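2-oxoglutarate carboxylase small subunit (Hydrogenobacter thermophilus, PDB 7KCT) belongs to the biotin carboxylase family, carries an ATP-grasp domain, and binds ADP, magnesium ion and bicarbonate ion in this model. Local coordinates at residues S265-A270 with M282-D287; S252-P257 with G290-I295; Y418-S421 with T426-L429; G361-Y366 with S392-L397. One frame throughout, in Å; residues are numbered along the deposited sequence.

Contact 1 of 4, residues S265-A270 with M282-D287; sequences SLVVKA and MEFIAD. With MG (magnesium ion), chain E; ADP (adenosine-5'-diphosphate), chain C.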
loop_
_atom_site.group_PDB
_atom_site.type_symbol
_atom_site.label_atom_id
_atom_site.label_comp_id
_atom_site.label_asym_id
_atom_site.label_seq_id
_atom_site.Cartn_x
_atom_site.Cartn_y
_atom_site.Cartn_z
ATOM N N SER A 265 -13.651 -27.147 0.411
ATOM C CA SER A 265 -13.877 -28.196 -0.584
ATOM C C SER A 265 -15.340 -28.280 -0.959
ATOM O O SER A 265 -15.675 -28.468 -2.133
ATOM C CB SER A 265 -13.355 -29.543 -0.079
ATOM O OG SER A 265 -11.938 -29.597 -0.220
ATOM N N LEU A 266 -16.228 -28.112 0.037
ATOM C CA LEU A 266 -17.673 -28.164 -0.174
ATOM C C LEU A 266 -18.153 -27.036 -1.082
ATOM O O LEU A 266 -19.088 -27.214 -1.883
ATOM C CB LEU A 266 -18.398 -28.060 1.160
ATOM C CG LEU A 266 -18.233 -29.340 1.983
ATOM C CD1 LEU A 266 -19.350 -29.381 3.038
ATOM C CD2 LEU A 266 -18.135 -30.683 1.247
ATOM N N VAL A 267 -17.606 -25.830 -0.894
ATOM C CA VAL A 267 -18.049 -24.725 -1.734
ATOM C C VAL A 267 -17.539 -24.911 -3.156
ATOM O O VAL A 267 -18.260 -24.637 -4.116
ATOM C CB VAL A 267 -17.618 -23.354 -1.174
ATOM C CG1 VAL A 267 -18.254 -23.110 0.158
ATOM C CG2 VAL A 267 -16.146 -23.254 -1.085
ATOM N N VAL A 268 -16.312 -25.397 -3.316
ATOM C CA VAL A 268 -15.813 -25.676 -4.662
ATOM C C VAL A 268 -16.741 -26.669 -5.359
ATOM O O VAL A 268 -17.298 -26.386 -6.434
ATOM C CB VAL A 268 -14.365 -26.193 -4.601
ATOM C CG1 VAL A 268 -13.913 -26.791 -5.966
ATOM C CG2 VAL A 268 -13.432 -25.093 -4.251
ATOM N N LYS A 269 -16.999 -27.807 -4.697
ATOM C CA LYS A 269 -17.885 -28.833 -5.262
ATOM C C LYS A 269 -19.215 -28.253 -5.688
ATOM O O LYS A 269 -19.732 -28.567 -6.758
ATOM C CB LYS A 269 -18.119 -29.955 -4.236
ATOM C CG LYS A 269 -18.994 -31.132 -4.739
ATOM C CD LYS A 269 -19.257 -32.190 -3.653
ATOM C CE LYS A 269 -20.355 -33.159 -4.088
ATOM N NZ LYS A 269 -20.082 -33.711 -5.455
ATOM N N ALA A 270 -19.801 -27.404 -4.864
ATOM C CA ALA A 270 -21.086 -26.847 -5.239
ATOM C C ALA A 270 -20.942 -25.851 -6.385
ATOM O O ALA A 270 -21.834 -25.737 -7.228
ATOM C CB ALA A 270 -21.740 -26.236 -4.012
ATOM N N MET A 282 -19.634 -17.346 -1.281
ATOM C CA MET A 282 -20.676 -18.068 -0.543
ATOM C C MET A 282 -20.661 -17.636 0.916
ATOM O O MET A 282 -19.621 -17.709 1.562
ATOM C CB MET A 282 -20.465 -19.559 -0.682
ATOM C CG MET A 282 -20.583 -19.947 -2.137
ATOM S SD MET A 282 -20.894 -21.650 -1.986
ATOM C CE MET A 282 -20.124 -22.306 -3.457
ATOM N N GLU A 283 -21.792 -17.114 1.408
ATOM C CA GLU A 283 -21.823 -16.568 2.752
ATOM C C GLU A 283 -22.483 -17.598 3.669
ATOM O O GLU A 283 -23.495 -18.210 3.287
ATOM C CB GLU A 283 -22.581 -15.244 2.775
ATOM C CG GLU A 283 -21.992 -14.194 1.785
ATOM C CD GLU A 283 -22.531 -12.768 1.973
ATOM O OE1 GLU A 283 -21.731 -11.820 1.845
ATOM O OE2 GLU A 283 -23.756 -12.563 2.183
ATOM N N PHE A 284 -21.868 -17.801 4.849
ATOM C CA PHE A 284 -22.282 -18.708 5.923
ATOM C C PHE A 284 -22.505 -17.927 7.218
ATOM O O PHE A 284 -21.863 -16.906 7.452
ATOM C CB PHE A 284 -21.203 -19.731 6.213
ATOM C CG PHE A 284 -20.927 -20.638 5.097
ATOM C CD1 PHE A 284 -20.140 -20.224 4.035
ATOM C CD2 PHE A 284 -21.459 -21.922 5.092
ATOM C CE1 PHE A 284 -19.880 -21.080 3.023
ATOM C CE2 PHE A 284 -21.210 -22.787 4.071
ATOM C CZ PHE A 284 -20.428 -22.368 3.032
ATOM N N ILE A 285 -23.411 -18.414 8.057
ATOM C CA ILE A 285 -23.537 -18.039 9.466
ATOM C C ILE A 285 -22.897 -19.155 10.288
ATOM O O ILE A 285 -23.134 -20.340 10.030
ATOM C CB ILE A 285 -25.011 -17.860 9.857
ATOM C CG1 ILE A 285 -25.653 -16.639 9.213
ATOM C CG2 ILE A 285 -25.161 -17.755 11.377
ATOM C CD1 ILE A 285 -25.016 -15.346 9.631
ATOM N N ALA A 286 -22.117 -18.800 11.297
ATOM C CA ALA A 286 -21.482 -19.783 12.166
ATOM C C ALA A 286 -22.120 -19.710 13.549
ATOM O O ALA A 286 -22.253 -18.620 14.118
ATOM C CB ALA A 286 -19.983 -19.529 12.264
ATOM N N ASP A 287 -22.500 -20.868 14.101
ATOM C CA ASP A 287 -23.142 -20.861 15.411
ATOM C C ASP A 287 -22.092 -20.898 16.515
ATOM O O ASP A 287 -20.889 -20.948 16.258
ATOM C CB ASP A 287 -24.110 -22.035 15.581
ATOM C CG ASP A 287 -23.402 -23.372 15.611
ATOM O OD1 ASP A 287 -22.160 -23.426 15.732
ATOM O OD2 ASP A 287 -24.103 -24.391 15.510
HETATM MG MG MG E . -25.202 -10.937 2.285
HETATM P PB ADP C . -28.012 -9.568 2.391
HETATM O O1B ADP C . -28.744 -8.287 2.591
HETATM O O2B ADP C . -26.555 -9.824 2.680
HETATM O O3B ADP C . -28.494 -10.389 1.211
HETATM P PA ADP C . -27.856 -11.875 3.989
HETATM O O1A ADP C . -26.422 -12.180 3.743
HETATM O O2A ADP C . -28.809 -13.055 4.097
HETATM O O3A ADP C . -28.758 -10.636 3.673
HETATM O "O5'" ADP C . -27.676 -11.697 5.848
HETATM C "C5'" ADP C . -27.558 -10.300 6.302
HETATM C "C4'" ADP C . -26.870 -10.415 7.604
HETATM O "O4'" ADP C . -27.938 -10.763 8.515
HETATM C "C3'" ADP C . -25.868 -11.507 7.638
HETATM O "O3'" ADP C . -24.550 -10.987 7.431
HETATM C "C2'" ADP C . -25.978 -11.859 9.120
HETATM O "O2'" ADP C . -25.385 -10.815 9.984
HETATM C "C1'" ADP C . -27.448 -11.760 9.408
HETATM N N9 ADP C . -28.136 -13.056 9.189
HETATM C C8 ADP C . -28.590 -13.636 7.998
HETATM N N7 ADP C . -29.200 -14.827 8.233
HETATM C C5 ADP C . -29.096 -15.023 9.611
HETATM C C6 ADP C . -29.531 -16.068 10.466
HETATM N N6 ADP C . -30.168 -17.150 9.944
HETATM N N1 ADP C . -29.279 -16.035 11.799
HETATM C C2 ADP C . -28.650 -14.912 12.225
HETATM N N3 ADP C . -28.197 -13.846 11.544
HETATM C C4 ADP C . -28.444 -13.934 10.213
HETATM O O HOH W 1 -23.823 -9.724 0.774
HETATM O O HOH W 2 -24.193 -9.985 3.624
#
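M282 reaches from strand 278-286 to V267 on helix 257-273, and its atoms meet the helix in turn from CB outwards. CB and CG only lead across the gap: chi1 of -62° sets CG anti to the carbonyl carbon, and the chain heads for the helix. SD is the first atom to arrive, 3.7 Å from V267 CG1. A bend at chi3, -148°, then brings CE against V267, 3.5 Å from its CB. The same methyl lies 3.1 Å from V267 O, a tight approach for a carbon to a carbonyl oxygen. The V267 and M282 side chains run past each other in opposite directions. A270 CB is a looser neighbour of M282 CE. Two residues on, F284 turns its ring edge to V267: CG1 lies in the ring plane, 3.7 Å from CZ. M131 of helix 124-133 also packs on M282 and A270.

The alternate residues, E283 and I285, serve the ligand site. E283 OE2 binds magnesium at 2.2 Å, with E296 as the second protein ligand, while E283 OE1 takes a hydrogen from water 1 and has K245 and Q302 as further partners. I285 lays CG1 3.8 Å from C5 of the ADP adenine. No hydrogen bond joins helix to strand, and the side chains meet by van der Waals contact. The strand divides its work by alternation: oily residues toward the helix, metal and nucleotide contacts from the others.

Contact 2 of 4, residues S252-P257 with G290-I295; sequences SLLLTP and GNLYFI. With ADP (adenosine-5'-diphosphate), chain C.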
loop_
_atom_site.group_PDB
_atom_site.type_symbol
_atom_site.label_atom_id
_atom_site.label_comp_id
_atom_site.label_asym_id
_atom_site.label_seq_id
_atom_site.Cartn_x
_atom_site.Cartn_y
_atom_site.Cartn_z
ATOM N N SER A 252 -10.567 -15.850 8.802
ATOM C CA SER A 252 -11.240 -15.843 10.091
ATOM C C SER A 252 -10.261 -16.321 11.160
ATOM O O SER A 252 -9.302 -17.030 10.868
ATOM C CB SER A 252 -12.454 -16.772 10.060
ATOM O OG SER A 252 -12.052 -18.136 10.304
ATOM N N LEU A 253 -10.496 -15.912 12.411
ATOM C CA LEU A 253 -9.824 -16.555 13.543
ATOM C C LEU A 253 -10.541 -17.812 14.003
ATOM O O LEU A 253 -9.970 -18.605 14.758
ATOM C CB LEU A 253 -9.739 -15.588 14.726
ATOM C CG LEU A 253 -9.087 -14.241 14.372
ATOM C CD1 LEU A 253 -9.358 -13.222 15.436
ATOM C CD2 LEU A 253 -7.574 -14.438 14.169
ATOM N N LEU A 254 -11.790 -17.995 13.576
ATOM C CA LEU A 254 -12.582 -19.107 14.085
ATOM C C LEU A 254 -12.047 -20.437 13.584
ATOM O O LEU A 254 -11.792 -21.355 14.373
ATOM C CB LEU A 254 -14.039 -18.934 13.689
ATOM C CG LEU A 254 -15.014 -20.033 14.102
ATOM C CD1 LEU A 254 -15.347 -19.995 15.592
ATOM C CD2 LEU A 254 -16.263 -19.895 13.286
ATOM N N LEU A 255 -11.905 -20.564 12.272
ATOM C CA LEU A 255 -11.602 -21.842 11.646
ATOM C C LEU A 255 -10.144 -22.253 11.770
ATOM O O LEU A 255 -9.227 -21.449 11.562
ATOM C CB LEU A 255 -11.983 -21.789 10.168
ATOM C CG LEU A 255 -13.426 -21.472 9.827
ATOM C CD1 LEU A 255 -13.515 -21.592 8.326
ATOM C CD2 LEU A 255 -14.328 -22.452 10.527
ATOM N N THR A 256 -9.946 -23.546 12.049
ATOM C CA THR A 256 -8.645 -24.176 11.967
ATOM C C THR A 256 -8.324 -24.447 10.512
ATOM O O THR A 256 -9.212 -24.451 9.660
ATOM C CB THR A 256 -8.658 -25.488 12.746
ATOM O OG1 THR A 256 -9.519 -26.397 12.035
ATOM C CG2 THR A 256 -9.177 -25.276 14.171
ATOM N N PRO A 257 -7.073 -24.760 10.191
ATOM C CA PRO A 257 -6.763 -25.058 8.783
ATOM C C PRO A 257 -7.537 -26.252 8.230
ATOM O O PRO A 257 -7.822 -26.296 7.028
ATOM C CB PRO A 257 -5.251 -25.301 8.799
ATOM C CG PRO A 257 -4.757 -24.566 10.097
ATOM C CD PRO A 257 -5.885 -24.807 11.062
ATOM N N GLY A 290 -19.350 -23.523 16.582
ATOM C CA GLY A 290 -18.378 -23.494 15.494
ATOM C C GLY A 290 -18.812 -24.074 14.157
ATOM O O GLY A 290 -17.957 -24.256 13.278
ATOM N N ASN A 291 -20.099 -24.336 13.959
ATOM C CA ASN A 291 -20.611 -24.966 12.747
ATOM C C ASN A 291 -21.161 -23.933 11.773
ATOM O O ASN A 291 -21.868 -23.009 12.178
ATOM C CB ASN A 291 -21.725 -25.963 13.091
ATOM C CG ASN A 291 -21.257 -27.099 14.010
ATOM O OD1 ASN A 291 -20.331 -27.825 13.679
ATOM N ND2 ASN A 291 -21.849 -27.195 15.186
ATOM N N LEU A 292 -20.882 -24.133 10.485
ATOM C CA LEU A 292 -21.305 -23.215 9.428
ATOM C C LEU A 292 -22.559 -23.688 8.697
ATOM O O LEU A 292 -22.703 -24.873 8.387
ATOM C CB LEU A 292 -20.158 -23.038 8.428
ATOM C CG LEU A 292 -19.124 -21.944 8.728
ATOM C CD1 LEU A 292 -18.783 -21.919 10.181
ATOM C CD2 LEU A 292 -17.864 -22.145 7.870
ATOM N N TYR A 293 -23.449 -22.738 8.413
ATOM C CA TYR A 293 -24.652 -22.936 7.620
ATOM C C TYR A 293 -24.741 -21.878 6.521
ATOM O O TYR A 293 -24.659 -20.665 6.789
ATOM C CB TYR A 293 -25.891 -22.849 8.495
ATOM C CG TYR A 293 -25.816 -23.745 9.708
ATOM C CD1 TYR A 293 -25.155 -23.321 10.868
ATOM C CD2 TYR A 293 -26.396 -25.012 9.709
ATOM C CE1 TYR A 293 -25.083 -24.142 12.014
ATOM C CE2 TYR A 293 -26.353 -25.833 10.856
ATOM C CZ TYR A 293 -25.683 -25.400 11.994
ATOM O OH TYR A 293 -25.622 -26.224 13.103
ATOM N N PHE A 294 -24.989 -22.342 5.303
ATOM C CA PHE A 294 -25.003 -21.467 4.152
ATOM C C PHE A 294 -26.224 -20.598 4.213
ATOM O O PHE A 294 -27.305 -21.047 4.617
ATOM C CB PHE A 294 -25.000 -22.290 2.871
ATOM C CG PHE A 294 -25.343 -21.505 1.620
ATOM C CD1 PHE A 294 -26.651 -21.287 1.255
ATOM C CD2 PHE A 294 -24.329 -20.997 0.811
ATOM C CE1 PHE A 294 -26.959 -20.588 0.074
ATOM C CE2 PHE A 294 -24.612 -20.308 -0.380
ATOM C CZ PHE A 294 -25.923 -20.084 -0.742
ATOM N N ILE A 295 -26.051 -19.334 3.858
ATOM C CA ILE A 295 -27.206 -18.460 3.782
ATOM C C ILE A 295 -27.414 -17.783 2.428
ATOM O O ILE A 295 -28.552 -17.411 2.096
ATOM C CB ILE A 295 -27.158 -17.377 4.886
ATOM C CG1 ILE A 295 -25.835 -16.589 4.821
ATOM C CG2 ILE A 295 -27.399 -18.044 6.294
ATOM C CD1 ILE A 295 -25.852 -15.218 5.613
HETATM P PB ADP C . -28.012 -9.568 2.391
HETATM O O1B ADP C . -28.744 -8.287 2.591
HETATM O O2B ADP C . -26.555 -9.824 2.680
HETATM O O3B ADP C . -28.494 -10.389 1.211
HETATM P PA ADP C . -27.856 -11.875 3.989
HETATM O O1A ADP C . -26.422 -12.180 3.743
HETATM O O2A ADP C . -28.809 -13.055 4.097
HETATM O O3A ADP C . -28.758 -10.636 3.673
HETATM O "O5'" ADP C . -27.676 -11.697 5.848
HETATM C "C5'" ADP C . -27.558 -10.300 6.302
HETATM C "C4'" ADP C . -26.870 -10.415 7.604
HETATM O "O4'" ADP C . -27.938 -10.763 8.515
HETATM C "C3'" ADP C . -25.868 -11.507 7.638
HETATM O "O3'" ADP C . -24.550 -10.987 7.431
HETATM C "C2'" ADP C . -25.978 -11.859 9.120
HETATM O "O2'" ADP C . -25.385 -10.815 9.984
HETATM C "C1'" ADP C . -27.448 -11.760 9.408
HETATM N N9 ADP C . -28.136 -13.056 9.189
HETATM C C8 ADP C . -28.590 -13.636 7.998
HETATM N N7 ADP C . -29.200 -14.827 8.233
HETATM C C5 ADP C . -29.096 -15.023 9.611
HETATM C C6 ADP C . -29.531 -16.068 10.466
HETATM N N6 ADP C . -30.168 -17.150 9.944
HETATM N N1 ADP C . -29.279 -16.035 11.799
HETATM C C2 ADP C . -28.650 -14.912 12.225
HETATM N N3 ADP C . -28.197 -13.846 11.544
HETATM C C4 ADP C . -28.444 -13.934 10.213
#
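Strand 292-298 is an outermost strand of the four-stranded antiparallel sheet in the ATP-grasp domain, and near its start L292 meets L254 and L255 from the loop that leads into helix 257-273. L292 puts one methyl on each leucine. Its CD1 comes within 4.5 Å of L254 CD2, and its CD2 lies 4.4 Å from L255 CD1. L254 gets there with CG anti to the backbone N, chi1 178°, carrying the branch toward the strand. L255 does not start out toward the strand, but the end of its side chain comes nearer to L292. F284 and A286 of the adjacent strand, and I217 and F219 of the strand beyond it, also pack on L292.

The loop is shaped from within by an ST motif: the backbone N of L255 donates to S252 OG at 3.1 Å, and the bond is almost straight, 173°. E234 gives that hydroxyl a second partner. In the second segment, G290 makes the turn into the strand with a positive phi, 95°, close beside L254, and Y263 of helix 257-273 hydrogen-bonds through its OH to the N of L292. At the far end of the segment I295 CD1 approaches ADP O1A to 3.6 Å.

The leucines meet at loose van der Waals range with no polar bond between the segments, so the S252 bonds probably help to set the loop's shape, while the leucines add apolar burial.

Contact 3 of 4, residues Y418-S421 with T426-L429; sequences YEIS and TIPL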
loop_
_atom_site.group_PDB
_atom_site.type_symbol
_atom_site.label_atom_id
_atom_site.label_comp_id
_atom_site.label_asym_id
_atom_site.label_seq_id
_atom_site.Cartn_x
_atom_site.Cartn_y
_atom_site.Cartn_z
ATOM N N TYR A 418 -5.364 9.015 9.236
ATOM C CA TYR A 418 -6.198 9.291 8.081
ATOM C C TYR A 418 -7.043 10.527 8.382
ATOM O O TYR A 418 -8.024 10.448 9.134
ATOM C CB TYR A 418 -7.070 8.077 7.769
ATOM C CG TYR A 418 -7.526 7.921 6.320
ATOM C CD1 TYR A 418 -7.759 9.011 5.500
ATOM C CD2 TYR A 418 -7.702 6.649 5.780
ATOM C CE1 TYR A 418 -8.162 8.841 4.176
ATOM C CE2 TYR A 418 -8.146 6.465 4.484
ATOM C CZ TYR A 418 -8.373 7.555 3.676
ATOM O OH TYR A 418 -8.783 7.330 2.364
ATOM N N GLU A 419 -6.698 11.657 7.760
ATOM C CA GLU A 419 -7.385 12.926 8.016
ATOM C C GLU A 419 -8.460 13.146 6.956
ATOM O O GLU A 419 -8.145 13.173 5.755
ATOM C CB GLU A 419 -6.421 14.120 8.011
ATOM C CG GLU A 419 -7.176 15.451 8.372
ATOM C CD GLU A 419 -6.284 16.636 8.626
ATOM O OE1 GLU A 419 -6.742 17.615 9.276
ATOM O OE2 GLU A 419 -5.156 16.607 8.139
ATOM N N ILE A 420 -9.715 13.342 7.402
ATOM C CA ILE A 420 -10.855 13.695 6.540
ATOM C C ILE A 420 -11.680 14.726 7.300
ATOM O O ILE A 420 -12.158 14.435 8.403
ATOM C CB ILE A 420 -11.765 12.501 6.174
ATOM C CG1 ILE A 420 -10.936 11.373 5.538
ATOM C CG2 ILE A 420 -12.867 12.885 5.162
ATOM C CD1 ILE A 420 -11.639 10.097 5.134
ATOM N N SER A 421 -11.791 15.937 6.766
ATOM C CA SER A 421 -12.710 16.897 7.359
ATOM C C SER A 421 -13.737 17.309 6.315
ATOM O O SER A 421 -13.556 17.170 5.093
ATOM C CB SER A 421 -12.002 18.159 7.921
ATOM O OG SER A 421 -11.642 18.978 6.855
ATOM N N THR A 426 -16.769 7.262 9.695
ATOM C CA THR A 426 -16.631 6.168 10.640
ATOM C C THR A 426 -15.254 6.081 11.278
ATOM O O THR A 426 -15.048 5.184 12.108
ATOM C CB THR A 426 -16.906 4.831 9.960
ATOM O OG1 THR A 426 -16.111 4.778 8.774
ATOM C CG2 THR A 426 -18.351 4.705 9.576
ATOM N N ILE A 427 -14.296 6.958 10.933
ATOM C CA ILE A 427 -12.916 6.771 11.405
ATOM C C ILE A 427 -12.832 6.739 12.931
ATOM O O ILE A 427 -12.224 5.804 13.479
ATOM C CB ILE A 427 -11.998 7.829 10.784
ATOM C CG1 ILE A 427 -11.791 7.501 9.311
ATOM C CG2 ILE A 427 -10.666 7.908 11.545
ATOM C CD1 ILE A 427 -11.105 8.622 8.503
ATOM N N PRO A 428 -13.398 7.689 13.664
ATOM C CA PRO A 428 -13.245 7.616 15.133
ATOM C C PRO A 428 -13.835 6.329 15.737
ATOM O O PRO A 428 -13.245 5.739 16.657
ATOM C CB PRO A 428 -13.971 8.865 15.637
ATOM C CG PRO A 428 -14.053 9.821 14.419
ATOM C CD PRO A 428 -14.092 8.912 13.215
ATOM N N LEU A 429 -14.992 5.880 15.248
ATOM C CA LEU A 429 -15.526 4.596 15.723
ATOM C C LEU A 429 -14.569 3.463 15.419
ATOM O O LEU A 429 -14.357 2.577 16.245
ATOM C CB LEU A 429 -16.892 4.333 15.086
ATOM C CG LEU A 429 -17.471 2.934 15.251
ATOM C CD1 LEU A 429 -18.158 2.857 16.616
ATOM C CD2 LEU A 429 -18.426 2.629 14.130
#
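T426 OG1 is gripped by two backbone groups of strand 341-351, the carbonyl O of R346 and the N-H of N348, and this holds the chain just ahead of I427, the residue that reaches back to Y418 and I420. I427 meets both through a single atom, CD1. Its chain is stretched out, chi2 169°, which pushes that methyl far enough to lie 3.7 Å from I420 CD1 and 4.0 Å from I420 CG1; the two isoleucines cross at about a right angle. The same methyl also rests 3.6 Å from Y418 O and 4.1 Å from Y418 CB, so it sits against backbone as well as side chain. The Y418 ring itself leads off, and its hydroxyl hydrogen-bonds to Y366 OH.

I347 packs against I420 and I427 alike, filling in on the strand 341-351 side. E419 turns the other way, out to the dimer partner, where its OE2 forms a salt bridge with R49 of the second subunit. What results is a short strand, 419-420, joined by a short connection to helix 427-435, with an isoleucine from the first turn of that helix folded back on the strand, all within the biotin carboxylase C-terminal domain.

Contact 4 of 4, residues G361-Y366 with S392-L397; sequences GTIERY and SLIAKL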
loop_
_atom_site.group_PDB
_atom_site.type_symbol
_atom_site.label_atom_id
_atom_site.label_comp_id
_atom_site.label_asym_id
_atom_site.label_seq_id
_atom_site.Cartn_x
_atom_site.Cartn_y
_atom_site.Cartn_z
ATOM N N GLY A 361 -22.088 16.460 2.088
ATOM C CA GLY A 361 -21.145 17.561 2.183
ATOM C C GLY A 361 -19.949 17.356 1.250
ATOM O O GLY A 361 -20.009 16.581 0.297
ATOM N N THR A 362 -18.894 18.122 1.524
ATOM C CA THR A 362 -17.725 18.215 0.652
ATOM C C THR A 362 -16.449 18.013 1.469
ATOM O O THR A 362 -16.265 18.622 2.525
ATOM C CB THR A 362 -17.678 19.585 -0.050
ATOM O OG1 THR A 362 -18.885 19.762 -0.808
ATOM C CG2 THR A 362 -16.406 19.683 -1.002
ATOM N N ILE A 363 -15.565 17.151 0.994
ATOM C CA ILE A 363 -14.326 16.897 1.716
ATOM C C ILE A 363 -13.445 18.128 1.618
ATOM O O ILE A 363 -13.232 18.662 0.523
ATOM C CB ILE A 363 -13.628 15.654 1.139
ATOM C CG1 ILE A 363 -14.489 14.433 1.472
ATOM C CG2 ILE A 363 -12.263 15.508 1.723
ATOM C CD1 ILE A 363 -13.833 13.076 1.132
ATOM N N GLU A 364 -12.938 18.584 2.764
ATOM C CA GLU A 364 -12.036 19.725 2.861
ATOM C C GLU A 364 -10.636 19.148 3.060
ATOM O O GLU A 364 -9.937 18.838 2.090
ATOM C CB GLU A 364 -12.436 20.646 4.025
ATOM N N ARG A 365 -10.253 18.904 4.303
ATOM C CA ARG A 365 -8.944 18.319 4.554
ATOM C C ARG A 365 -8.956 16.835 4.182
ATOM O O ARG A 365 -9.936 16.122 4.421
ATOM C CB ARG A 365 -8.521 18.519 6.008
ATOM C CG ARG A 365 -8.274 19.988 6.437
ATOM C CD ARG A 365 -8.251 20.123 7.966
ATOM N NE ARG A 365 -8.262 21.529 8.382
ATOM N N TYR A 366 -7.871 16.380 3.555
ATOM C CA TYR A 366 -7.809 14.983 3.123
ATOM C C TYR A 366 -6.349 14.558 3.058
ATOM O O TYR A 366 -5.577 15.101 2.263
ATOM C CB TYR A 366 -8.486 14.801 1.766
ATOM C CG TYR A 366 -8.752 13.380 1.413
ATOM C CD1 TYR A 366 -9.735 12.650 2.078
ATOM C CD2 TYR A 366 -8.004 12.742 0.459
ATOM C CE1 TYR A 366 -9.995 11.334 1.753
ATOM C CE2 TYR A 366 -8.227 11.408 0.144
ATOM C CZ TYR A 366 -9.216 10.702 0.808
ATOM O OH TYR A 366 -9.449 9.382 0.488
ATOM N N SER A 392 -22.287 5.526 0.739
ATOM C CA SER A 392 -21.510 6.515 1.495
ATOM C C SER A 392 -20.027 6.178 1.585
ATOM O O SER A 392 -19.267 6.936 2.216
ATOM C CB SER A 392 -22.071 6.689 2.918
ATOM O OG SER A 392 -22.100 5.443 3.611
ATOM N N LEU A 393 -19.591 5.113 0.914
ATOM C CA LEU A 393 -18.205 4.670 0.979
ATOM C C LEU A 393 -17.290 5.729 0.386
ATOM O O LEU A 393 -17.533 6.228 -0.713
ATOM C CB LEU A 393 -18.064 3.333 0.245
ATOM C CG LEU A 393 -16.720 2.608 0.424
ATOM C CD1 LEU A 393 -16.395 2.375 1.896
ATOM C CD2 LEU A 393 -16.757 1.293 -0.362
ATOM N N ILE A 394 -16.305 6.150 1.169
ATOM C CA ILE A 394 -15.250 7.073 0.738
ATOM C C ILE A 394 -13.975 6.317 0.377
ATOM O O ILE A 394 -13.279 6.659 -0.576
ATOM C CB ILE A 394 -14.918 8.099 1.846
ATOM C CG1 ILE A 394 -15.991 9.112 2.142
ATOM C CG2 ILE A 394 -13.571 8.838 1.533
ATOM C CD1 ILE A 394 -15.678 9.853 3.414
ATOM N N ALA A 395 -13.586 5.366 1.223
ATOM C CA ALA A 395 -12.291 4.729 1.085
ATOM C C ALA A 395 -12.374 3.403 1.814
ATOM O O ALA A 395 -13.226 3.213 2.687
ATOM C CB ALA A 395 -11.174 5.593 1.661
ATOM N N LYS A 396 -11.555 2.469 1.381
ATOM C CA LYS A 396 -11.310 1.225 2.109
ATOM C C LYS A 396 -9.863 1.272 2.540
ATOM O O LYS A 396 -8.967 1.495 1.707
ATOM C CB LYS A 396 -11.572 -0.018 1.261
ATOM C CG LYS A 396 -12.917 0.029 0.564
ATOM C CD LYS A 396 -13.312 -1.288 -0.117
ATOM C CE LYS A 396 -12.403 -1.645 -1.288
ATOM N NZ LYS A 396 -13.150 -2.426 -2.307
ATOM N N LEU A 397 -9.629 1.159 3.827
ATOM C CA LEU A 397 -8.281 1.063 4.356
ATOM C C LEU A 397 -7.989 -0.405 4.638
ATOM O O LEU A 397 -8.732 -1.041 5.382
ATOM C CB LEU A 397 -8.147 1.895 5.619
ATOM C CG LEU A 397 -6.799 1.986 6.286
ATOM C CD1 LEU A 397 -5.844 2.496 5.269
ATOM C CD2 LEU A 397 -6.999 2.925 7.501
#
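The backbones stay well apart, with the CA atoms of I363 and I394 9.9 Å from each other, and strand 393-401 carries a classic beta bulge in which I394 and A395 both face I347. Because I394 takes a psi of -45° inside the strand, I394 and A395 can both direct their CB atoms toward the 361-366 segment instead of alternating. I394 does most of the touching, with its CG2 methyl. I363 reaches it end-on: with the chain extended, chi2 -172°, its CD1 comes to 4.3 Å from I394 CG2. The Y366 ring approaches the same methyl obliquely, OH at 4.3 Å and CE1 at 4.4 Å from I394 CG2. The phenol oxygen passes on to A395, 4.3 Å from OH to CB.

These are easy van der Waals distances, and no hydrogen bond crosses between the segments. The Y366 hydroxyl finds its polar partners elsewhere, in H378 ND1 of strand 374-378 and in the hydroxyl of Y418. Beyond the bulge K396 points to another part of the chain, making a salt bridge with E21.

Strand 419-420 lies against this group, I420 touching both I363 and Y366. The bulged strand is paired with 341-351 and 374-378, and Y366 O makes a weak hydrogen bond to S381 of the second subunit.

In the fold
Of the segments, 252-257 comes first along the chain, then helix segment 265-270, then 282-287, and 290-295 returns last. Contact 1 therefore closes a loop nested inside the larger one closed by contact 2. The two share neighbouring strands of one sheet, joined by E283 O to I295 N and by Y293 O to I285 N, and both touch ADP. Contacts 4 and 3 follow in series within the biotin carboxylase C-terminal domain: contact 4 closes first, joining 361-366 to strand 393-401, and contact 3 then joins strand 419-420 to helix 427-435. This pair also touches, S421 O meeting E364 N. Between contacts 1 and 3 the centres are about 35 Å apart.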